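Local coordinates for protein domain of Unknown Function with an Immunoglobulin-like Beta-sandwich Fold (Bacteroides vulgatus ATCC 8482, PDB 3D33) that is of unknown function but folds as a small immunoglobulin-like beta-sandwich of the DUF3244 family, at residues D11-D19 against I93-Y104; D48-T56 against Y65-S74. All blocks are in the same frame, centred on the assembly; numbering follows the deposited sequence. Where two conformers were deposited one is given.

Contact 1 (D11-D19 against I93-Y104); sequences DVELDGRWD and ITGTPSGHLTGY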
loop_
_atom_site.group_PDB
_atom_site.type_symbol
_atom_site.label_atom_id
_atom_site.label_comp_id
_atom_site.label_asym_id
_atom_site.label_seq_id
_atom_site.Cartn_x
_atom_site.Cartn_y
_atom_site.Cartn_z
ATOM N N ASP A 11 -1.201 -8.038 -9.359
ATOM C CA ASP A 11 -1.856 -6.780 -9.046
ATOM C C ASP A 11 -2.493 -6.853 -7.666
ATOM O O ASP A 11 -3.142 -7.835 -7.357
ATOM C CB ASP A 11 -2.936 -6.498 -10.077
ATOM C CG ASP A 11 -3.564 -5.135 -9.898
ATOM O OD1 ASP A 11 -2.829 -4.167 -9.647
ATOM O OD2 ASP A 11 -4.792 -5.038 -10.027
ATOM N N VAL A 12 -2.324 -5.806 -6.862
ATOM C CA VAL A 12 -3.087 -5.645 -5.624
ATOM C C VAL A 12 -4.110 -4.541 -5.908
ATOM O O VAL A 12 -3.788 -3.349 -5.937
ATOM C CB VAL A 12 -2.193 -5.356 -4.406
ATOM C CG1 VAL A 12 -3.040 -5.248 -3.130
ATOM C CG2 VAL A 12 -1.127 -6.464 -4.242
ATOM N N GLU A 13 -5.340 -4.950 -6.178
ATOM C CA GLU A 13 -6.375 -4.014 -6.567
ATOM C C GLU A 13 -6.694 -3.056 -5.431
ATOM O O GLU A 13 -6.836 -3.472 -4.293
ATOM C CB GLU A 13 -7.644 -4.749 -6.992
ATOM C CG GLU A 13 -8.801 -3.809 -7.306
ATOM C CD GLU A 13 -9.932 -4.476 -8.059
ATOM O OE1 GLU A 13 -10.092 -5.711 -7.942
ATOM O OE2 GLU A 13 -10.675 -3.749 -8.752
ATOM N N LEU A 14 -6.825 -1.774 -5.751
ATOM C CA LEU A 14 -7.134 -0.779 -4.745
ATOM C C LEU A 14 -8.503 -0.175 -4.992
ATOM O O LEU A 14 -8.829 0.124 -6.131
ATOM C CB LEU A 14 -6.095 0.338 -4.766
ATOM C CG LEU A 14 -4.641 -0.075 -4.497
ATOM C CD1 LEU A 14 -3.667 1.100 -4.662
ATOM C CD2 LEU A 14 -4.498 -0.710 -3.111
ATOM N N ASP A 15 -9.264 0.014 -3.914
ATOM C CA ASP A 15 -10.580 0.680 -3.967
ATOM C C ASP A 15 -10.601 1.867 -3.018
ATOM O O ASP A 15 -9.943 1.859 -1.997
ATOM C CB ASP A 15 -11.673 -0.306 -3.590
ATOM C CG ASP A 15 -11.828 -1.382 -4.619
ATOM O OD1 ASP A 15 -12.283 -1.049 -5.733
ATOM O OD2 ASP A 15 -11.496 -2.544 -4.316
ATOM N N GLY A 16 -11.296 2.929 -3.403
ATOM C CA GLY A 16 -11.424 4.077 -2.546
ATOM C C GLY A 16 -11.571 5.338 -3.339
ATOM O O GLY A 16 -12.172 5.354 -4.419
ATOM N N ARG A 17 -11.041 6.408 -2.779
ATOM C CA ARG A 17 -11.190 7.729 -3.326
ATOM C C ARG A 17 -9.833 8.394 -3.219
ATOM O O ARG A 17 -9.204 8.348 -2.179
ATOM C CB ARG A 17 -12.249 8.474 -2.513
ATOM C CG ARG A 17 -12.591 9.813 -2.991
ATOM C CD ARG A 17 -13.787 10.332 -2.236
ATOM N NE ARG A 17 -13.888 11.769 -2.391
ATOM C CZ ARG A 17 -14.840 12.520 -1.855
ATOM N NH1 ARG A 17 -15.811 11.977 -1.136
ATOM N NH2 ARG A 17 -14.824 13.830 -2.058
ATOM N N TRP A 18 -9.376 9.007 -4.296
ATOM C CA TRP A 18 -8.083 9.682 -4.308
ATOM C C TRP A 18 -8.311 10.919 -5.171
ATOM O O TRP A 18 -7.985 10.923 -6.352
ATOM C CB TRP A 18 -6.991 8.753 -4.880
ATOM C CG TRP A 18 -5.579 9.188 -4.597
ATOM C CD1 TRP A 18 -4.749 9.902 -5.421
ATOM C CD2 TRP A 18 -4.832 8.926 -3.411
ATOM N NE1 TRP A 18 -3.539 10.113 -4.806
ATOM C CE2 TRP A 18 -3.562 9.524 -3.567
ATOM C CE3 TRP A 18 -5.123 8.278 -2.209
ATOM C CZ2 TRP A 18 -2.579 9.460 -2.576
ATOM C CZ3 TRP A 18 -4.137 8.197 -1.237
ATOM C CH2 TRP A 18 -2.893 8.801 -1.414
ATOM N N ASP A 19 -8.947 11.930 -4.582
ATOM C CA ASP A 19 -9.397 13.121 -5.325
ATOM C C ASP A 19 -8.249 13.936 -5.900
ATOM O O ASP A 19 -7.130 13.891 -5.387
ATOM C CB ASP A 19 -10.181 14.071 -4.416
ATOM C CG ASP A 19 -11.560 13.557 -4.059
ATOM O OD1 ASP A 19 -12.115 12.713 -4.806
ATOM O OD2 ASP A 19 -12.076 14.023 -3.019
ATOM N N ILE A 93 -3.590 2.999 1.913
ATOM C CA ILE A 93 -2.787 4.145 1.521
ATOM C C ILE A 93 -3.671 5.350 1.740
ATOM O O ILE A 93 -4.771 5.422 1.166
ATOM C CB ILE A 93 -2.401 4.034 0.043
ATOM C CG1 ILE A 93 -1.665 2.688 -0.186
ATOM C CG2 ILE A 93 -1.504 5.147 -0.366
ATOM C CD1 ILE A 93 -2.348 1.867 -1.168
ATOM N N THR A 94 -3.225 6.261 2.584
ATOM C CA THR A 94 -4.014 7.445 2.880
ATOM C C THR A 94 -3.221 8.702 2.555
ATOM O O THR A 94 -1.984 8.725 2.650
ATOM C CB THR A 94 -4.479 7.446 4.355
ATOM O OG1 THR A 94 -3.338 7.476 5.203
ATOM C CG2 THR A 94 -5.309 6.249 4.667
ATOM N N GLY A 95 -3.925 9.725 2.091
ATOM C CA GLY A 95 -3.303 10.994 1.771
ATOM C C GLY A 95 -3.671 12.045 2.788
ATOM O O GLY A 95 -4.725 11.962 3.418
ATOM N N THR A 96 -2.785 13.016 2.974
ATOM C CA THR A 96 -3.101 14.212 3.753
ATOM C C THR A 96 -3.155 15.432 2.826
ATOM O O THR A 96 -2.206 15.689 2.069
ATOM C CB THR A 96 -2.059 14.417 4.868
ATOM O OG1 THR A 96 -1.988 13.238 5.677
ATOM C CG2 THR A 96 -2.421 15.605 5.744
ATOM N N PRO A 97 -4.258 16.222 2.884
ATOM C CA PRO A 97 -5.395 16.066 3.815
ATOM C C PRO A 97 -6.443 15.009 3.469
ATOM O O PRO A 97 -7.271 14.704 4.333
ATOM C CB PRO A 97 -6.065 17.433 3.771
ATOM C CG PRO A 97 -5.815 17.899 2.377
ATOM C CD PRO A 97 -4.443 17.383 1.997
ATOM N N SER A 98 -6.438 14.481 2.239
ATOM C CA SER A 98 -7.442 13.482 1.847
ATOM C C SER A 98 -6.878 12.431 0.919
ATOM O O SER A 98 -5.775 12.588 0.358
ATOM C CB SER A 98 -8.645 14.142 1.176
ATOM O OG SER A 98 -8.314 14.685 -0.083
ATOM N N GLY A 99 -7.677 11.389 0.726
ATOM C CA GLY A 99 -7.272 10.223 -0.072
ATOM C C GLY A 99 -7.232 8.975 0.765
ATOM O O GLY A 99 -6.618 8.948 1.834
ATOM N N HIS A 100 -7.885 7.909 0.306
ATOM C CA HIS A 100 -7.914 6.679 1.077
ATOM C C HIS A 100 -8.214 5.520 0.160
ATOM O O HIS A 100 -9.307 5.433 -0.386
ATOM C CB HIS A 100 -8.976 6.742 2.168
ATOM C CG HIS A 100 -8.951 5.589 3.125
ATOM N ND1 HIS A 100 -8.909 5.761 4.495
ATOM C CD2 HIS A 100 -8.971 4.248 2.918
ATOM C CE1 HIS A 100 -8.870 4.580 5.084
ATOM N NE2 HIS A 100 -8.912 3.644 4.150
ATOM N N LEU A 101 -7.222 4.659 -0.003
ATOM C CA LEU A 101 -7.314 3.497 -0.862
ATOM C C LEU A 101 -7.001 2.267 -0.038
ATOM O O LEU A 101 -6.119 2.296 0.830
ATOM C CB LEU A 101 -6.295 3.594 -2.017
ATOM C CG LEU A 101 -6.457 4.734 -2.995
ATOM C CD1 LEU A 101 -5.200 4.885 -3.876
ATOM C CD2 LEU A 101 -7.714 4.476 -3.826
ATOM N N THR A 102 -7.732 1.198 -0.317
ATOM C CA THR A 102 -7.566 -0.056 0.417
ATOM C C THR A 102 -7.486 -1.230 -0.540
ATOM O O THR A 102 -8.256 -1.313 -1.515
ATOM C CB THR A 102 -8.766 -0.304 1.358
ATOM O OG1 THR A 102 -9.025 0.880 2.146
ATOM C CG2 THR A 102 -8.528 -1.524 2.242
ATOM N N GLY A 103 -6.581 -2.154 -0.225
ATOM C CA GLY A 103 -6.476 -3.428 -0.917
ATOM C C GLY A 103 -6.102 -4.524 0.058
ATOM O O GLY A 103 -5.846 -4.283 1.273
ATOM N N TYR A 104 -6.088 -5.739 -0.460
ATOM C CA TYR A 104 -5.814 -6.907 0.349
ATOM C C TYR A 104 -4.873 -7.813 -0.398
ATOM O O TYR A 104 -4.924 -7.930 -1.632
ATOM C CB TYR A 104 -7.113 -7.660 0.684
ATOM C CG TYR A 104 -8.051 -6.856 1.523
ATOM C CD1 TYR A 104 -8.953 -5.975 0.948
ATOM C CD2 TYR A 104 -8.024 -6.945 2.908
ATOM C CE1 TYR A 104 -9.784 -5.198 1.724
ATOM C CE2 TYR A 104 -8.875 -6.187 3.688
ATOM C CZ TYR A 104 -9.749 -5.325 3.099
ATOM O OH TYR A 104 -10.593 -4.545 3.881
HETATM O O HOH W 1 -7.142 -5.885 -3.202
HETATM O O HOH W 2 -10.162 -3.204 -2.077
HETATM O O HOH W 3 -10.764 2.273 0.773
HETATM O O HOH W 4 -9.755 12.086 -1.770
#

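Contact 2 (D48-T56 against Y65-S74); sequences DRDMTIRIT and YENDIPEVQS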
loop_
_atom_site.group_PDB
_atom_site.type_symbol
_atom_site.label_atom_id
_atom_site.label_comp_id
_atom_site.label_asym_id
_atom_site.label_seq_id
_atom_site.Cartn_x
_atom_site.Cartn_y
_atom_site.Cartn_z
ATOM N N ASP A 48 1.637 14.227 -5.107
ATOM C CA ASP A 48 1.019 15.534 -4.856
ATOM C C ASP A 48 0.533 15.734 -3.424
ATOM O O ASP A 48 -0.115 16.719 -3.140
ATOM C CB ASP A 48 -0.159 15.733 -5.812
ATOM C CG ASP A 48 -1.267 14.709 -5.605
ATOM O OD1 ASP A 48 -1.144 13.870 -4.697
ATOM O OD2 ASP A 48 -2.270 14.746 -6.350
ATOM N N ARG A 49 0.815 14.789 -2.542
ATOM C CA ARG A 49 0.411 14.918 -1.164
ATOM C C ARG A 49 1.240 13.985 -0.294
ATOM O O ARG A 49 1.733 12.947 -0.773
ATOM C CB ARG A 49 -1.069 14.577 -1.051
ATOM C CG ARG A 49 -1.377 13.088 -1.091
ATOM C CD ARG A 49 -2.844 12.871 -1.376
ATOM N NE ARG A 49 -3.113 13.197 -2.758
ATOM C CZ ARG A 49 -4.318 13.192 -3.324
ATOM N NH1 ARG A 49 -5.394 12.846 -2.638
ATOM N NH2 ARG A 49 -4.434 13.533 -4.601
ATOM N N ASP A 50 1.369 14.326 0.987
ATOM C CA ASP A 50 1.976 13.400 1.951
ATOM C C ASP A 50 1.078 12.164 2.041
ATOM O O ASP A 50 -0.164 12.279 1.950
ATOM C CB ASP A 50 2.126 14.027 3.337
ATOM C CG ASP A 50 3.193 15.102 3.411
ATOM O OD1 ASP A 50 4.032 15.257 2.494
ATOM O OD2 ASP A 50 3.197 15.808 4.439
HETATM N N MSE A 51 1.715 11.004 2.245
HETATM C CA MSE A 51 0.998 9.734 2.285
HETATM C C MSE A 51 1.369 8.911 3.508
HETATM O O MSE A 51 2.431 9.097 4.128
HETATM C CB MSE A 51 1.319 8.890 1.059
HETATM C CG MSE A 51 0.952 9.474 -0.267
HETATM SE SE MSE A 51 1.213 8.066 -1.623
HETATM C CE MSE A 51 2.853 7.081 -0.821
ATOM N N THR A 52 0.457 8.032 3.893
ATOM C CA THR A 52 0.721 7.039 4.922
ATOM C C THR A 52 0.350 5.687 4.361
ATOM O O THR A 52 -0.703 5.542 3.729
ATOM C CB THR A 52 -0.098 7.269 6.196
ATOM O OG1 THR A 52 0.251 8.537 6.778
ATOM C CG2 THR A 52 0.188 6.135 7.192
ATOM N N ILE A 53 1.216 4.691 4.561
ATOM C CA ILE A 53 0.934 3.311 4.146
ATOM C C ILE A 53 0.854 2.500 5.451
ATOM O O ILE A 53 1.704 2.640 6.317
ATOM C CB ILE A 53 2.036 2.718 3.248
ATOM C CG1 ILE A 53 2.158 3.544 1.970
ATOM C CG2 ILE A 53 1.778 1.221 2.960
ATOM C CD1 ILE A 53 3.271 3.102 1.032
ATOM N N ARG A 54 -0.210 1.725 5.594
ATOM C CA ARG A 54 -0.401 0.882 6.770
ATOM C C ARG A 54 -0.802 -0.527 6.313
ATOM O O ARG A 54 -1.629 -0.696 5.413
ATOM C CB ARG A 54 -1.448 1.503 7.685
ATOM C CG ARG A 54 -1.637 0.873 9.016
ATOM C CD ARG A 54 -2.443 1.846 9.933
ATOM N NE ARG A 54 -1.659 3.002 10.403
ATOM C CZ ARG A 54 -1.919 4.303 10.164
ATOM N NH1 ARG A 54 -2.943 4.709 9.415
ATOM N NH2 ARG A 54 -1.121 5.237 10.668
ATOM N N ILE A 55 -0.157 -1.536 6.885
ATOM C CA ILE A 55 -0.483 -2.901 6.580
ATOM C C ILE A 55 -0.898 -3.554 7.899
ATOM O O ILE A 55 -0.175 -3.424 8.911
ATOM C CB ILE A 55 0.695 -3.653 5.952
ATOM C CG1 ILE A 55 1.148 -2.975 4.657
ATOM C CG2 ILE A 55 0.349 -5.141 5.703
ATOM C CD1 ILE A 55 2.342 -3.579 4.062
ATOM N N THR A 56 -2.055 -4.206 7.889
ATOM C CA THR A 56 -2.703 -4.793 9.066
ATOM C C THR A 56 -3.056 -6.280 8.841
ATOM O O THR A 56 -3.655 -6.627 7.806
ATOM C CB THR A 56 -4.013 -3.984 9.397
ATOM O OG1 THR A 56 -3.704 -2.594 9.569
ATOM C CG2 THR A 56 -4.663 -4.518 10.668
ATOM N N TYR A 65 3.130 -2.845 9.673
ATOM C CA TYR A 65 3.919 -1.879 8.950
ATOM C C TYR A 65 3.147 -0.576 8.899
ATOM O O TYR A 65 1.987 -0.586 8.507
ATOM C CB TYR A 65 4.201 -2.370 7.519
ATOM C CG TYR A 65 4.984 -1.430 6.616
ATOM C CD1 TYR A 65 4.361 -0.359 5.991
ATOM C CD2 TYR A 65 6.371 -1.584 6.433
ATOM C CE1 TYR A 65 5.059 0.488 5.137
ATOM C CE2 TYR A 65 7.082 -0.729 5.598
ATOM C CZ TYR A 65 6.405 0.298 4.937
ATOM O OH TYR A 65 7.107 1.154 4.106
ATOM N N GLU A 66 3.788 0.523 9.280
ATOM C CA GLU A 66 3.222 1.854 9.024
ATOM C C GLU A 66 4.348 2.821 8.701
ATOM O O GLU A 66 5.407 2.837 9.346
ATOM C CB GLU A 66 2.359 2.368 10.191
ATOM C CG GLU A 66 3.134 2.694 11.428
ATOM C CD GLU A 66 2.277 3.172 12.604
ATOM O OE1 GLU A 66 1.068 2.886 12.660
ATOM O OE2 GLU A 66 2.854 3.829 13.464
ATOM N N ASN A 67 4.122 3.614 7.669
ATOM C CA ASN A 67 5.134 4.515 7.166
ATOM C C ASN A 67 4.476 5.816 6.681
ATOM O O ASN A 67 3.561 5.759 5.867
ATOM C CB ASN A 67 5.864 3.788 6.038
ATOM C CG ASN A 67 7.075 4.538 5.527
ATOM O OD1 ASN A 67 7.394 5.609 6.010
ATOM N ND2 ASN A 67 7.771 3.951 4.543
ATOM N N ASP A 68 4.921 6.939 7.231
ATOM C CA ASP A 68 4.497 8.273 6.799
ATOM C C ASP A 68 5.478 8.754 5.749
ATOM O O ASP A 68 6.644 8.953 6.043
ATOM C CB ASP A 68 4.482 9.238 7.989
ATOM C CG ASP A 68 3.390 8.912 8.992
ATOM O OD1 ASP A 68 2.392 8.285 8.615
ATOM O OD2 ASP A 68 3.517 9.309 10.161
ATOM N N ILE A 69 5.003 8.906 4.520
ATOM C CA ILE A 69 5.869 9.172 3.390
ATOM C C ILE A 69 5.664 10.602 2.886
ATOM O O ILE A 69 4.567 10.947 2.418
ATOM C CB ILE A 69 5.605 8.148 2.243
ATOM C CG1 ILE A 69 5.894 6.706 2.737
ATOM C CG2 ILE A 69 6.455 8.515 1.022
ATOM C CD1 ILE A 69 5.040 5.685 2.155
ATOM N N PRO A 70 6.706 11.442 2.960
ATOM C CA PRO A 70 6.490 12.803 2.462
ATOM C C PRO A 70 6.224 12.824 0.957
ATOM O O PRO A 70 6.660 11.930 0.235
ATOM C CB PRO A 70 7.796 13.534 2.779
ATOM C CG PRO A 70 8.674 12.544 3.441
ATOM C CD PRO A 70 8.084 11.217 3.433
ATOM N N GLU A 71 5.477 13.833 0.517
ATOM C CA GLU A 71 5.074 13.968 -0.877
ATOM C C GLU A 71 6.241 13.742 -1.813
ATOM O O GLU A 71 6.119 13.016 -2.790
ATOM C CB GLU A 71 4.458 15.347 -1.131
ATOM C CG GLU A 71 4.323 15.673 -2.616
ATOM C CD GLU A 71 3.680 17.015 -2.859
ATOM O OE1 GLU A 71 3.145 17.598 -1.896
ATOM O OE2 GLU A 71 3.715 17.486 -4.010
ATOM N N VAL A 72 7.386 14.349 -1.503
ATOM C CA VAL A 72 8.540 14.267 -2.396
ATOM C C VAL A 72 9.026 12.835 -2.602
ATOM O O VAL A 72 9.587 12.522 -3.648
ATOM C CB VAL A 72 9.714 15.183 -1.943
ATOM C CG1 VAL A 72 9.299 16.633 -2.046
ATOM C CG2 VAL A 72 10.187 14.835 -0.527
ATOM N N GLN A 73 8.796 11.966 -1.616
ATOM C CA GLN A 73 9.211 10.570 -1.696
ATOM C C GLN A 73 8.082 9.594 -2.082
ATOM O O GLN A 73 8.270 8.379 -2.081
ATOM C CB GLN A 73 9.776 10.145 -0.345
ATOM C CG GLN A 73 10.969 10.959 0.129
ATOM C CD GLN A 73 11.357 10.641 1.576
ATOM O OE1 GLN A 73 11.104 9.538 2.079
ATOM N NE2 GLN A 73 11.975 11.613 2.247
ATOM N N SER A 74 6.920 10.126 -2.432
ATOM C CA SER A 74 5.717 9.314 -2.607
ATOM C C SER A 74 5.524 8.657 -3.979
ATOM O O SER A 74 4.536 7.960 -4.163
ATOM C CB SER A 74 4.475 10.148 -2.266
ATOM O OG SER A 74 4.240 11.130 -3.247
HETATM O O HOH W 5 1.578 11.873 -3.284
#

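Contact 1 (D11-D19 against I93-Y104)
The indole of Trp-18 packs against the two arms of the hairpin, residues 93-95 and 99-101, its benzene end meeting the carbonyl oxygen of Ile-93 at the edge, near the ring plane (CZ3 to Ile-93 O, 3.7 Å). Leu-101 CD1 and Gly-99 CA approach the ring obliquely, the latter 3.6 Å from Trp-18 CE3, and Arg-49 makes a cation-pi contact with it. With CG trans to the backbone N (chi1 -164°) and the indole turned by chi2 -97°, the six-membered ring reaches the other segment. The imidazole of His-100 carries Thr-94 CG2 over one face, offset toward the rim, and has Thr-102 OG1 in plane at its edge. In the Arg-17 guanidinium, NE and NH2 grip the Asp-19 carboxylate side-on, with NH2 2.9 Å from Asp-19 OD2. Segment 11-19 crosses between the two sheets of the immunoglobulin-like sandwich: Val-12 forms a backbone hydrogen bond with Val-33 of one sheet, whereas Asp-15 and Arg-17 pair with edge strand 100-107 of the other. The switch recalls the split first strand of Ig-like folds, though the pairing here is antiparallel. Asp-15 and Thr-102 exchange two backbone bonds, as do Arg-17 and His-100; His-100 N to Arg-17 O is 2.8 Å and nearly straight (170°). Between the pairs, Gly-16 CA approaches His-100 O at 3.3 Å in a CA-H...O contact. One water links Glu-13 O to Tyr-104 N; another donates to both Asp-15 OD2 and Thr-102 O. Inward, the Leu-14 and Ile-93 side chains cross at about a right angle, CD1 to CD1 at 3.8 Å.

Contact 2 (D48-T56 against Y65-S74)
Glu-71 lies lengthwise along the backbone of Asp-48 and Arg-49. Its CB rests 3.6 Å from Arg-49 C, CG reaches Arg-49 N, CD packs 3.4 Å from Asp-48 C, OE1 meets Asp-48 C and O, and OE2 ends 3.4 Å from Asp-48 CA. Placing CG anti to the backbone N (chi1 166°) and extending the chain beyond it lays the side chain along this path. At its root, Glu-71 N donates to Asp-50 OD1 (2.8 Å), met on the anti side of the carboxylate, tying the start of the 3-10 turn 71-73 to strand 50-56. Glu-71 O accepts from both N and OG of Ser-74, and a water held by Asp-48 N and Arg-49 O also donates to Ser-74 OG. Away from this 3-10 segment, strands 50-56 and 65-69 pair as antiparallel hairpin arms, Met-51 (a selenomethionine), Ile-53 and Ile-55 in hydrogen-bonded pairs with Ile-69, Asn-67 and Tyr-65. One face bears Thr-52 beside Asp-68, whose OD1 takes the Thr-52 hydroxyl at 2.8 Å. On the other, Ile-53 CG2 touches Tyr-65 CE1 at 4.0 Å. Asn-67 ND2 donates a hydrogen bond to Tyr-65 OH. Strand 63-69 is one of the two edge strands of its sheet; strand 50-57 also bonds to strand 87-96, and Ile-53, Tyr-65 and Ile-69 face Ile-77 and Ile-79 of strand 76-80 in the opposing sheet.

Overall arrangement
Both contacts belong to the sheet ordered 63-69, 50-57, 87-96, 100-107, at its two margins: contact 2 pairs its first two strands, contact 1 adds segment 11-19 beyond the last. Strands 50-57 and 87-96 join them through the backbone of Thr-52 and Thr-94, and Arg-49 bonds to the carbonyls of Asp-19 and Ser-98. Each is partly buried, with an apolar side inside the sandwich and a polar side outside. Contact 2 is a hairpin, close in sequence, with a longer ladder of direct bonds, weak at its Tyr-65 end; contact 1 links distant parts of the chain by a short ladder, supplemented by bridging waters, with Gly-16, Gly-99 and Gly-103 among its close pairs.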